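FixK2 protein (Bradyrhizobium japonicum, PDB 4I2O) binds DNA as a two-subunit member of the CRP/FNR superfamily and probably acts as a transcription factor in the control of nitrogen fixation. Local coordinates at residues Gly83-Pro88 with Leu180-Arg185; Glu146-Leu151 with Gly188-Leu193; Glu167-Leu172 with Ile219-Arg224. The protein carries 1 engineered substitution. All coordinates share one frame; numbering follows the deposited sequence.

Contact 1. Residues Gly83-Pro88 with Leu180-Arg185; sequences GAFHLP and LPMSRR. Engineered in segment 180-185: S183 (natural residue Cys). With nucleotides of chain C.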
loop_
_atom_site.group_PDB
_atom_site.type_symbol
_atom_site.label_atom_id
_atom_site.label_comp_id
_atom_site.label_asym_id
_atom_site.label_seq_id
_atom_site.Cartn_x
_atom_site.Cartn_y
_atom_site.Cartn_z
ATOM N N GLY A 83 -7.187 -5.619 -0.147
ATOM C CA GLY A 83 -6.527 -4.363 0.091
ATOM C C GLY A 83 -7.352 -3.444 0.942
ATOM O O GLY A 83 -6.797 -2.599 1.669
ATOM N N ALA A 84 -8.688 -3.633 0.934
ATOM C CA ALA A 84 -9.504 -2.742 1.708
ATOM C C ALA A 84 -10.915 -3.299 1.814
ATOM O O ALA A 84 -11.385 -3.997 0.903
ATOM C CB ALA A 84 -9.580 -1.315 1.034
ATOM N N PHE A 85 -11.565 -2.927 2.895
ATOM C CA PHE A 85 -13.036 -3.178 3.058
ATOM C C PHE A 85 -13.697 -1.829 2.947
ATOM O O PHE A 85 -13.201 -0.857 3.525
ATOM C CB PHE A 85 -13.300 -3.725 4.417
ATOM C CG PHE A 85 -12.825 -5.157 4.600
ATOM C CD1 PHE A 85 -13.414 -6.192 3.835
ATOM C CD2 PHE A 85 -11.820 -5.468 5.508
ATOM C CE1 PHE A 85 -12.995 -7.509 3.976
ATOM C CE2 PHE A 85 -11.435 -6.837 5.704
ATOM C CZ PHE A 85 -12.028 -7.858 4.907
ATOM N N HIS A 86 -14.782 -1.713 2.171
ATOM C CA HIS A 86 -15.487 -0.406 2.034
ATOM C C HIS A 86 -16.837 -0.578 2.678
ATOM O O HIS A 86 -17.530 -1.571 2.436
ATOM C CB HIS A 86 -15.691 -0.094 0.571
ATOM C CG HIS A 86 -14.421 -0.225 -0.218
ATOM N ND1 HIS A 86 -13.324 0.541 0.063
ATOM C CD2 HIS A 86 -14.064 -1.042 -1.239
ATOM C CE1 HIS A 86 -12.359 0.259 -0.808
ATOM N NE2 HIS A 86 -12.772 -0.729 -1.577
ATOM N N LEU A 87 -17.130 0.319 3.611
ATOM C CA LEU A 87 -18.258 0.166 4.526
ATOM C C LEU A 87 -19.173 1.379 4.227
ATOM O O LEU A 87 -18.817 2.236 3.434
ATOM C CB LEU A 87 -17.711 0.202 5.958
ATOM C CG LEU A 87 -16.758 -0.939 6.301
ATOM C CD1 LEU A 87 -16.240 -0.696 7.700
ATOM C CD2 LEU A 87 -17.480 -2.332 6.219
ATOM N N PRO A 88 -20.367 1.459 4.838
ATOM C CA PRO A 88 -21.257 2.556 4.447
ATOM C C PRO A 88 -20.686 3.974 4.599
ATOM O O PRO A 88 -20.043 4.325 5.630
ATOM C CB PRO A 88 -22.474 2.360 5.368
ATOM C CG PRO A 88 -22.495 0.880 5.587
ATOM C CD PRO A 88 -21.040 0.456 5.669
ATOM N N LEU A 180 -19.737 -7.509 12.220
ATOM C CA LEU A 180 -18.739 -7.580 11.155
ATOM C C LEU A 180 -19.433 -8.210 9.973
ATOM O O LEU A 180 -20.212 -9.184 10.157
ATOM C CB LEU A 180 -17.606 -8.526 11.592
ATOM C CG LEU A 180 -16.638 -7.917 12.609
ATOM C CD1 LEU A 180 -15.582 -9.010 12.940
ATOM C CD2 LEU A 180 -16.006 -6.590 12.140
ATOM N N PRO A 181 -19.246 -7.651 8.778
ATOM C CA PRO A 181 -20.024 -8.243 7.666
ATOM C C PRO A 181 -19.313 -9.386 6.970
ATOM O O PRO A 181 -20.001 -10.086 6.187
ATOM C CB PRO A 181 -20.161 -7.096 6.658
ATOM C CG PRO A 181 -18.834 -6.259 6.898
ATOM C CD PRO A 181 -18.736 -6.295 8.450
ATOM N N MET A 182 -18.004 -9.589 7.212
ATOM C CA MET A 182 -17.225 -10.530 6.449
ATOM C C MET A 182 -16.811 -11.803 7.256
ATOM O O MET A 182 -16.798 -11.805 8.528
ATOM C CB MET A 182 -15.959 -9.773 5.911
ATOM C CG MET A 182 -14.869 -9.559 6.987
ATOM S SD MET A 182 -15.227 -8.401 8.298
ATOM C CE MET A 182 -15.045 -6.768 7.550
ATOM N N SER A 183 -16.473 -12.846 6.499
ATOM C CA SER A 183 -16.066 -14.138 7.012
ATOM C C SER A 183 -14.656 -14.107 7.553
ATOM O O SER A 183 -13.915 -13.148 7.328
ATOM C CB SER A 183 -16.083 -15.155 5.858
ATOM O OG SER A 183 -15.073 -14.768 4.921
ATOM N N ARG A 184 -14.277 -15.186 8.231
ATOM C CA ARG A 184 -12.933 -15.310 8.765
ATOM C C ARG A 184 -11.911 -15.401 7.619
ATOM O O ARG A 184 -10.731 -14.966 7.728
ATOM C CB ARG A 184 -12.875 -16.592 9.696
ATOM C CG ARG A 184 -13.796 -16.485 10.989
ATOM C CD ARG A 184 -13.314 -15.344 11.932
ATOM N NE ARG A 184 -13.914 -15.486 13.285
ATOM C CZ ARG A 184 -14.834 -14.673 13.816
ATOM N NH1 ARG A 184 -15.367 -13.623 13.132
ATOM N NH2 ARG A 184 -15.230 -14.922 15.058
ATOM N N ARG A 185 -12.327 -15.993 6.507
ATOM C CA ARG A 185 -11.415 -16.077 5.377
ATOM C C ARG A 185 -11.172 -14.673 4.781
ATOM O O ARG A 185 -10.021 -14.350 4.362
ATOM C CB ARG A 185 -12.045 -16.977 4.305
ATOM C CG ARG A 185 -11.148 -17.096 3.035
ATOM C CD ARG A 185 -11.794 -18.063 2.009
ATOM N NE ARG A 185 -11.579 -19.445 2.469
ATOM C CZ ARG A 185 -10.365 -20.015 2.432
ATOM N NH1 ARG A 185 -9.293 -19.357 1.932
ATOM N NH2 ARG A 185 -10.197 -21.236 2.885
ATOM P P DA C 7 -17.204 -17.290 9.425
ATOM O OP1 DA C 7 -17.677 -15.944 9.817
ATOM O OP2 DA C 7 -16.028 -17.450 8.494
ATOM O "O5'" DA C 7 -16.839 -18.158 10.695
ATOM C "C5'" DA C 7 -17.860 -18.302 11.807
ATOM C "C4'" DA C 7 -17.230 -19.249 12.838
ATOM O "O4'" DA C 7 -17.259 -20.591 12.293
ATOM C "C3'" DA C 7 -15.793 -18.929 13.201
ATOM O "O3'" DA C 7 -15.895 -18.571 14.620
ATOM C "C2'" DA C 7 -15.006 -20.260 12.971
ATOM C "C1'" DA C 7 -16.177 -21.278 12.883
ATOM N N9 DA C 7 -15.872 -22.358 11.944
ATOM C C8 DA C 7 -15.571 -22.256 10.609
ATOM N N7 DA C 7 -15.356 -23.413 10.002
ATOM C C5 DA C 7 -15.579 -24.363 11.013
ATOM C C6 DA C 7 -15.497 -25.755 11.014
ATOM N N6 DA C 7 -15.195 -26.398 9.872
ATOM N N1 DA C 7 -15.785 -26.433 12.191
ATOM C C2 DA C 7 -16.072 -25.644 13.262
ATOM N N3 DA C 7 -16.141 -24.276 13.349
ATOM C C4 DA C 7 -15.898 -23.726 12.197
ATOM P P DT C 8 -14.527 -18.314 15.506
ATOM O OP1 DT C 8 -15.002 -17.501 16.711
ATOM O OP2 DT C 8 -13.427 -18.032 14.588
ATOM O "O5'" DT C 8 -14.188 -19.809 16.144
ATOM C "C5'" DT C 8 -15.227 -20.327 16.970
ATOM C "C4'" DT C 8 -14.800 -21.725 17.375
ATOM O "O4'" DT C 8 -14.651 -22.573 16.212
ATOM C "C3'" DT C 8 -13.422 -21.788 18.068
ATOM O "O3'" DT C 8 -13.712 -22.451 19.272
ATOM C "C2'" DT C 8 -12.478 -22.649 17.236
ATOM C "C1'" DT C 8 -13.489 -23.429 16.435
ATOM N N1 DT C 8 -13.055 -23.875 15.040
ATOM C C2 DT C 8 -13.045 -25.230 14.690
ATOM O O2 DT C 8 -13.288 -26.164 15.464
ATOM N N3 DT C 8 -12.733 -25.515 13.398
ATOM C C4 DT C 8 -12.400 -24.567 12.404
ATOM O O4 DT C 8 -12.181 -24.957 11.255
ATOM C C5 DT C 8 -12.410 -23.168 12.809
ATOM C C7 DT C 8 -12.055 -22.081 11.800
ATOM C C6 DT C 8 -12.751 -22.870 14.093
#
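The seam between the cyclic nucleotide-binding-type domain and the helix-turn-helix domain of this CRP/FNR protein closes where F85, on the edge strand 80-86, meets M182 in the turn before helix 184-191. It is a Met-aromatic contact made mainly by the methyl group: M182 CE lies 3.8 Å from the centroid of the F85 ring, only 4° off the ring normal, while SD stands farther back above the same face. CG of M182 sits between its backbone N and carbonyl carbon (chi1 77°), within 3.9 Å of F85 CZ, and bends at chi2 and chi3 fold SD and CE back so that the methyl lies over the ring. Beside this pair, L87 CD2 packs on P181 CG. Two residues on, the chain reaches DNA. R184 N donates to OP2 of DA7 of chain C at 2.9 Å, and its side chain grips the next phosphate with two nitrogens, NE to OP2 and NH2 to OP1, both of DT8 of chain C. S183, engineered from cysteine, caps the helix through OG to D186 N. Between segments 83-88 and 180-185 the packing is apolar, while F85 O is bonded to R171 NH2 and R184 bonds the phosphates.

Contact 2. Residues Glu146-Leu151 with Gly188-Leu193; sequences EDHMLL and GDYLGL. With nucleotides of chain D.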
loop_
_atom_site.group_PDB
_atom_site.type_symbol
_atom_site.label_atom_id
_atom_site.label_comp_id
_atom_site.label_asym_id
_atom_site.label_seq_id
_atom_site.Cartn_x
_atom_site.Cartn_y
_atom_site.Cartn_z
ATOM N N GLU A 146 -0.115 2.331 2.904
ATOM C CA GLU A 146 1.209 2.430 3.603
ATOM C C GLU A 146 1.189 1.785 4.989
ATOM O O GLU A 146 2.074 0.972 5.365
ATOM C CB GLU A 146 1.660 3.904 3.713
ATOM C CG GLU A 146 2.035 4.504 2.328
ATOM C CD GLU A 146 2.185 6.020 2.318
ATOM O OE1 GLU A 146 1.671 6.724 3.235
ATOM O OE2 GLU A 146 2.875 6.522 1.392
ATOM N N ASP A 147 0.175 2.109 5.767
ATOM C CA ASP A 147 0.041 1.485 7.087
ATOM C C ASP A 147 -0.132 0.002 6.914
ATOM O O ASP A 147 0.411 -0.801 7.729
ATOM C CB ASP A 147 -1.212 2.044 7.826
ATOM C CG ASP A 147 -1.022 3.463 8.338
ATOM O OD1 ASP A 147 0.133 3.953 8.400
ATOM O OD2 ASP A 147 -2.047 4.094 8.716
ATOM N N HIS A 148 -0.946 -0.397 5.913
ATOM C CA HIS A 148 -1.211 -1.820 5.722
ATOM C C HIS A 148 0.038 -2.566 5.239
ATOM O O HIS A 148 0.228 -3.732 5.600
ATOM C CB HIS A 148 -2.357 -2.066 4.770
ATOM C CG HIS A 148 -3.189 -3.211 5.164
ATOM N ND1 HIS A 148 -3.713 -3.365 6.443
ATOM C CD2 HIS A 148 -3.610 -4.277 4.450
ATOM C CE1 HIS A 148 -4.354 -4.513 6.500
ATOM N NE2 HIS A 148 -4.329 -5.079 5.295
ATOM N N MET A 149 0.919 -1.933 4.465
ATOM C CA MET A 149 2.207 -2.631 4.200
ATOM C C MET A 149 3.007 -2.933 5.422
ATOM O O MET A 149 3.644 -4.007 5.526
ATOM C CB MET A 149 3.059 -1.784 3.225
ATOM C CG MET A 149 2.454 -1.733 1.811
ATOM S SD MET A 149 3.574 -0.827 0.656
ATOM C CE MET A 149 3.344 0.883 1.026
ATOM N N LEU A 150 3.061 -1.977 6.357
ATOM C CA LEU A 150 3.769 -2.208 7.611
ATOM C C LEU A 150 3.166 -3.402 8.316
ATOM O O LEU A 150 3.864 -4.234 8.877
ATOM C CB LEU A 150 3.709 -0.978 8.506
ATOM C CG LEU A 150 4.348 -1.037 9.898
ATOM C CD1 LEU A 150 5.852 -1.377 9.830
ATOM C CD2 LEU A 150 4.134 0.250 10.686
ATOM N N LEU A 151 1.845 -3.430 8.405
ATOM C CA LEU A 151 1.190 -4.605 9.009
ATOM C C LEU A 151 1.541 -5.916 8.329
ATOM O O LEU A 151 1.891 -6.917 9.019
ATOM C CB LEU A 151 -0.369 -4.350 8.915
ATOM C CG LEU A 151 -1.236 -5.498 9.543
ATOM C CD1 LEU A 151 -2.516 -4.910 10.084
ATOM C CD2 LEU A 151 -1.631 -6.649 8.514
ATOM N N GLY A 188 -8.708 -13.067 7.225
ATOM C CA GLY A 188 -7.332 -13.563 7.005
ATOM C C GLY A 188 -6.769 -12.987 5.704
ATOM O O GLY A 188 -5.612 -12.596 5.716
ATOM N N ASP A 189 -7.535 -12.943 4.595
ATOM C CA ASP A 189 -6.988 -12.375 3.332
ATOM C C ASP A 189 -6.749 -10.883 3.359
ATOM O O ASP A 189 -5.898 -10.398 2.603
ATOM C CB ASP A 189 -7.829 -12.766 2.059
ATOM C CG ASP A 189 -7.769 -14.235 1.776
ATOM O OD1 ASP A 189 -6.775 -14.880 2.200
ATOM O OD2 ASP A 189 -8.641 -14.748 1.021
ATOM N N TYR A 190 -7.365 -10.173 4.313
ATOM C CA TYR A 190 -7.006 -8.757 4.534
ATOM C C TYR A 190 -5.723 -8.649 5.322
ATOM O O TYR A 190 -4.893 -7.758 5.073
ATOM C CB TYR A 190 -8.149 -8.117 5.365
ATOM C CG TYR A 190 -8.045 -6.609 5.679
ATOM C CD1 TYR A 190 -7.851 -5.642 4.664
ATOM C CD2 TYR A 190 -8.179 -6.164 6.981
ATOM C CE1 TYR A 190 -7.852 -4.270 4.964
ATOM C CE2 TYR A 190 -8.180 -4.781 7.281
ATOM C CZ TYR A 190 -8.032 -3.859 6.272
ATOM O OH TYR A 190 -8.065 -2.498 6.527
ATOM N N LEU A 191 -5.489 -9.602 6.220
ATOM C CA LEU A 191 -4.354 -9.507 7.150
ATOM C C LEU A 191 -3.150 -10.390 6.753
ATOM O O LEU A 191 -2.204 -10.461 7.522
ATOM C CB LEU A 191 -4.767 -9.952 8.603
ATOM C CG LEU A 191 -5.933 -9.142 9.202
ATOM C CD1 LEU A 191 -6.287 -9.697 10.623
ATOM C CD2 LEU A 191 -5.452 -7.656 9.222
ATOM N N GLY A 192 -3.176 -11.055 5.599
ATOM C CA GLY A 192 -2.035 -11.891 5.188
ATOM C C GLY A 192 -1.919 -13.126 6.057
ATOM O O GLY A 192 -0.823 -13.650 6.266
ATOM N N LEU A 193 -3.053 -13.607 6.581
ATOM C CA LEU A 193 -3.091 -14.799 7.529
ATOM C C LEU A 193 -4.131 -15.797 7.051
ATOM O O LEU A 193 -4.939 -15.480 6.201
ATOM C CB LEU A 193 -3.526 -14.347 8.972
ATOM C CG LEU A 193 -2.616 -13.301 9.657
ATOM C CD1 LEU A 193 -3.287 -12.802 10.959
ATOM C CD2 LEU A 193 -1.231 -13.988 9.944
ATOM P P DA D 19 -0.640 -18.073 8.560
ATOM O OP1 DA D 19 -0.715 -17.138 7.390
ATOM O OP2 DA D 19 -1.825 -18.223 9.466
ATOM O "O5'" DA D 19 -0.184 -19.465 7.967
ATOM C "C5'" DA D 19 1.029 -19.612 7.238
ATOM C "C4'" DA D 19 1.020 -20.981 6.575
ATOM O "O4'" DA D 19 1.294 -22.005 7.592
ATOM C "C3'" DA D 19 -0.298 -21.441 5.926
ATOM O "O3'" DA D 19 0.143 -22.054 4.656
ATOM C "C2'" DA D 19 -0.951 -22.401 6.919
ATOM C "C1'" DA D 19 0.255 -22.945 7.710
ATOM N N9 DA D 19 -0.037 -23.086 9.127
ATOM C C8 DA D 19 -0.551 -22.188 10.020
ATOM N N7 DA D 19 -0.695 -22.637 11.270
ATOM C C5 DA D 19 -0.224 -23.933 11.180
ATOM C C6 DA D 19 -0.064 -24.912 12.171
ATOM N N6 DA D 19 -0.417 -24.723 13.464
ATOM N N1 DA D 19 0.447 -26.116 11.785
ATOM C C2 DA D 19 0.806 -26.255 10.492
ATOM N N3 DA D 19 0.744 -25.401 9.472
ATOM C C4 DA D 19 0.182 -24.231 9.876
#
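With CG of Y190 turned opposite its backbone N and H148 held at an unusual chi1 of -143°, the two rings come together as an offset stack, their centroids 4.3 Å apart and their planes inclined by 29°. H148 NE2 lies over one face of the phenol ring, shifted toward its rim, and is 3.6 Å from Y190 CD1. The same nitrogen donates to Y190 O at 2.7 Å, the carbonyl oxygen standing near the edge of the imidazole. This bond is somewhat bent, at 153° on the hydrogen, and the donor is tilted out of the carbonyl plane. One residue thus receives the histidine twice, by ring and by backbone, which fixes the rotation of the imidazole. Alongside, L151 CD2 packs on L191 CD2 at 4.0 Å. The hydroxyl of Y190 has its own partner, E167 OE1. A leucine in place of Y190 would probably leave H148 without its stacking surface and E167 OE1 without the hydroxyl. The contact joins the long helix 128-154 to the end of helix 184-191, the first helix of the helix-turn-helix, with F164 of helix 157-172 against both Y190 and L191, I82 of strand 80-86 against Y190, and M149 of the second subunit packing on H148.

Contact 3. Residues Glu167-Leu172 with Ile219-Arg224; sequences EMDRRL and IVLRNR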
loop_
_atom_site.group_PDB
_atom_site.type_symbol
_atom_site.label_atom_id
_atom_site.label_comp_id
_atom_site.label_asym_id
_atom_site.label_seq_id
_atom_site.Cartn_x
_atom_site.Cartn_y
_atom_site.Cartn_z
ATOM N N GLU A 167 -9.498 -1.041 14.044
ATOM C CA GLU A 167 -9.953 -0.356 12.833
ATOM C C GLU A 167 -11.466 -0.565 12.653
ATOM O O GLU A 167 -12.241 0.390 12.356
ATOM C CB GLU A 167 -9.209 -0.897 11.604
ATOM C CG GLU A 167 -9.665 -0.169 10.347
ATOM C CD GLU A 167 -9.065 -0.690 9.069
ATOM O OE1 GLU A 167 -8.507 -1.816 9.006
ATOM O OE2 GLU A 167 -9.150 0.045 8.084
ATOM N N MET A 168 -11.902 -1.809 12.754
ATOM C CA MET A 168 -13.364 -2.046 12.604
ATOM C C MET A 168 -14.209 -1.401 13.693
ATOM O O MET A 168 -15.324 -0.937 13.423
ATOM C CB MET A 168 -13.611 -3.536 12.638
ATOM C CG MET A 168 -13.087 -4.329 11.425
ATOM S SD MET A 168 -13.753 -3.765 9.824
ATOM C CE MET A 168 -12.412 -2.775 9.173
ATOM N N ASP A 169 -13.735 -1.392 14.941
ATOM C CA ASP A 169 -14.446 -0.703 15.999
ATOM C C ASP A 169 -14.617 0.801 15.666
ATOM O O ASP A 169 -15.669 1.387 15.826
ATOM C CB ASP A 169 -13.693 -0.882 17.315
ATOM C CG ASP A 169 -14.389 -0.186 18.489
ATOM O OD1 ASP A 169 -13.890 0.855 18.942
ATOM O OD2 ASP A 169 -15.407 -0.715 18.992
ATOM N N ARG A 170 -13.553 1.438 15.202
ATOM C CA ARG A 170 -13.654 2.852 14.858
ATOM C C ARG A 170 -14.635 3.079 13.714
ATOM O O ARG A 170 -15.418 4.064 13.716
ATOM C CB ARG A 170 -12.236 3.344 14.470
ATOM C CG ARG A 170 -12.198 4.799 14.055
ATOM C CD ARG A 170 -10.741 5.250 13.850
ATOM N NE ARG A 170 -9.938 4.314 13.053
ATOM C CZ ARG A 170 -9.982 4.243 11.716
ATOM N NH1 ARG A 170 -10.838 5.012 11.029
ATOM N NH2 ARG A 170 -9.175 3.396 11.071
ATOM N N ARG A 171 -14.643 2.186 12.722
ATOM C CA ARG A 171 -15.418 2.427 11.488
ATOM C C ARG A 171 -16.846 1.926 11.547
ATOM O O ARG A 171 -17.723 2.434 10.844
ATOM C CB ARG A 171 -14.726 1.741 10.308
ATOM C CG ARG A 171 -13.373 2.488 9.992
ATOM C CD ARG A 171 -12.570 1.768 8.946
ATOM N NE ARG A 171 -13.245 1.803 7.646
ATOM C CZ ARG A 171 -12.922 0.974 6.653
ATOM N NH1 ARG A 171 -11.949 0.069 6.814
ATOM N NH2 ARG A 171 -13.566 1.050 5.496
ATOM N N LEU A 172 -17.080 0.899 12.354
ATOM C CA LEU A 172 -18.442 0.325 12.316
ATOM C C LEU A 172 -19.113 0.054 13.641
ATOM O O LEU A 172 -20.304 -0.328 13.644
ATOM C CB LEU A 172 -18.587 -0.833 11.316
ATOM C CG LEU A 172 -17.735 -2.056 11.536
ATOM C CD1 LEU A 172 -18.063 -2.776 12.852
ATOM C CD2 LEU A 172 -17.843 -3.047 10.361
ATOM N N ILE A 219 -19.170 -8.614 17.707
ATOM C CA ILE A 219 -18.043 -8.582 18.649
ATOM C C ILE A 219 -18.112 -7.297 19.439
ATOM O O ILE A 219 -18.414 -6.251 18.870
ATOM C CB ILE A 219 -16.694 -8.669 17.918
ATOM C CG1 ILE A 219 -16.514 -10.067 17.316
ATOM C CG2 ILE A 219 -15.588 -8.329 18.853
ATOM C CD1 ILE A 219 -15.231 -10.275 16.490
ATOM N N VAL A 220 -17.864 -7.367 20.748
ATOM C CA VAL A 220 -17.943 -6.168 21.601
ATOM C C VAL A 220 -16.558 -6.089 22.201
ATOM O O VAL A 220 -16.131 -7.025 22.889
ATOM C CB VAL A 220 -18.984 -6.285 22.743
ATOM C CG1 VAL A 220 -18.856 -5.117 23.700
ATOM C CG2 VAL A 220 -20.400 -6.215 22.221
ATOM N N LEU A 221 -15.819 -5.013 21.929
ATOM C CA LEU A 221 -14.515 -4.847 22.584
ATOM C C LEU A 221 -14.734 -4.409 24.021
ATOM O O LEU A 221 -15.370 -3.384 24.288
ATOM C CB LEU A 221 -13.655 -3.794 21.874
ATOM C CG LEU A 221 -13.402 -4.080 20.416
ATOM C CD1 LEU A 221 -12.433 -2.973 19.895
ATOM C CD2 LEU A 221 -12.729 -5.485 20.315
ATOM N N ARG A 222 -14.202 -5.182 24.951
ATOM C CA ARG A 222 -14.385 -4.888 26.375
ATOM C C ARG A 222 -13.291 -4.012 26.981
ATOM O O ARG A 222 -13.514 -3.357 28.016
ATOM C CB ARG A 222 -14.469 -6.191 27.187
ATOM C CG ARG A 222 -15.511 -7.161 26.659
ATOM C CD ARG A 222 -16.220 -7.855 27.785
ATOM N NE ARG A 222 -17.286 -8.714 27.291
ATOM C CZ ARG A 222 -18.491 -8.282 26.932
ATOM N NH1 ARG A 222 -18.781 -6.988 27.010
ATOM N NH2 ARG A 222 -19.408 -9.145 26.498
ATOM N N ASN A 223 -12.097 -4.029 26.368
ATOM C CA ASN A 223 -10.998 -3.173 26.821
ATOM C C ASN A 223 -10.158 -2.758 25.622
ATOM O O ASN A 223 -9.283 -3.533 25.183
ATOM C CB ASN A 223 -10.124 -3.931 27.803
ATOM C CG ASN A 223 -9.128 -3.027 28.525
ATOM O OD1 ASN A 223 -8.682 -1.999 28.002
ATOM N ND2 ASN A 223 -8.796 -3.404 29.748
ATOM N N ARG A 224 -10.425 -1.565 25.068
ATOM C CA ARG A 224 -9.707 -1.130 23.879
ATOM C C ARG A 224 -8.246 -0.868 24.229
ATOM O O ARG A 224 -7.373 -1.103 23.412
ATOM C CB ARG A 224 -10.361 0.118 23.245
ATOM C CG ARG A 224 -11.796 -0.164 22.755
ATOM C CD ARG A 224 -12.552 1.117 22.316
ATOM N NE ARG A 224 -13.800 0.776 21.647
ATOM C CZ ARG A 224 -14.880 0.312 22.288
ATOM N NH1 ARG A 224 -14.842 0.150 23.610
ATOM N NH2 ARG A 224 -15.994 0.002 21.619
HETATM O O HOH W 1 -16.675 -3.113 19.921
#
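D169 on helix 157-172 meets L221 at the end of strand 218-221 and R224 just beyond it, a case of one carboxylate joining a helix to the end of a hairpin through carbon, charge and water. Its CB already makes apolar contact, touching L221 CD1 at 3.6 Å. From there CG extends opposite the backbone N (chi1 -180°), toward R224 at the start of helix 224-228, and the carboxylate divides its two oxygens. OD1 accepts from R224 NE at 2.7 Å in a nearly straight bond, 172° at the hydrogen; the oxygen lies in the guanidinium plane, but the nitrogen comes from above the carboxylate plane. OD2 takes R224 NH2 at 2.8 Å on its syn side, through a more bent bond. The salt bridge is therefore a side-on, two-nitrogen grip, yet not a coplanar one, since the two flat groups are turned 53° apart. OD2 has a further partner: a water donates to it at 2.9 Å and accepts from L221 N at the same distance, linking the carboxylate to the strand backbone. L221 CB stands over one face of the guanidinium, while the carboxylate meets its edge. All of this lies within the helix-turn-helix domain. Strand 218-221 runs between strands 177-179 and 211-213 in the small antiparallel sheet of the wing, so the contact fastens the end of the central strand to helix 157-172, whose M168 and L172 pack on M178 of the neighbouring strand.

From the N terminus, residues 83-88 come first, and contact 1 waits until 180-185 to close its loop, spanning the long helix 128-154 and helix 157-172. Residues 146-151 open contact 2 inside that loop, but it closes at 188-193, beyond it; contact 3, opened at 167-172, closes last at 219-224. Each pair of contacts therefore crosses, none enclosing another. Contact 1 joins the cyclic nucleotide-binding-type domain to the DNA-binding domain, contact 2 binds the long helix to the helix-turn-helix, and contact 3 ties that domain internally. They also touch: the F85 and Y190 rings meet between contacts 1 and 2, and L180 packs against M168 and I219 between contacts 1 and 3.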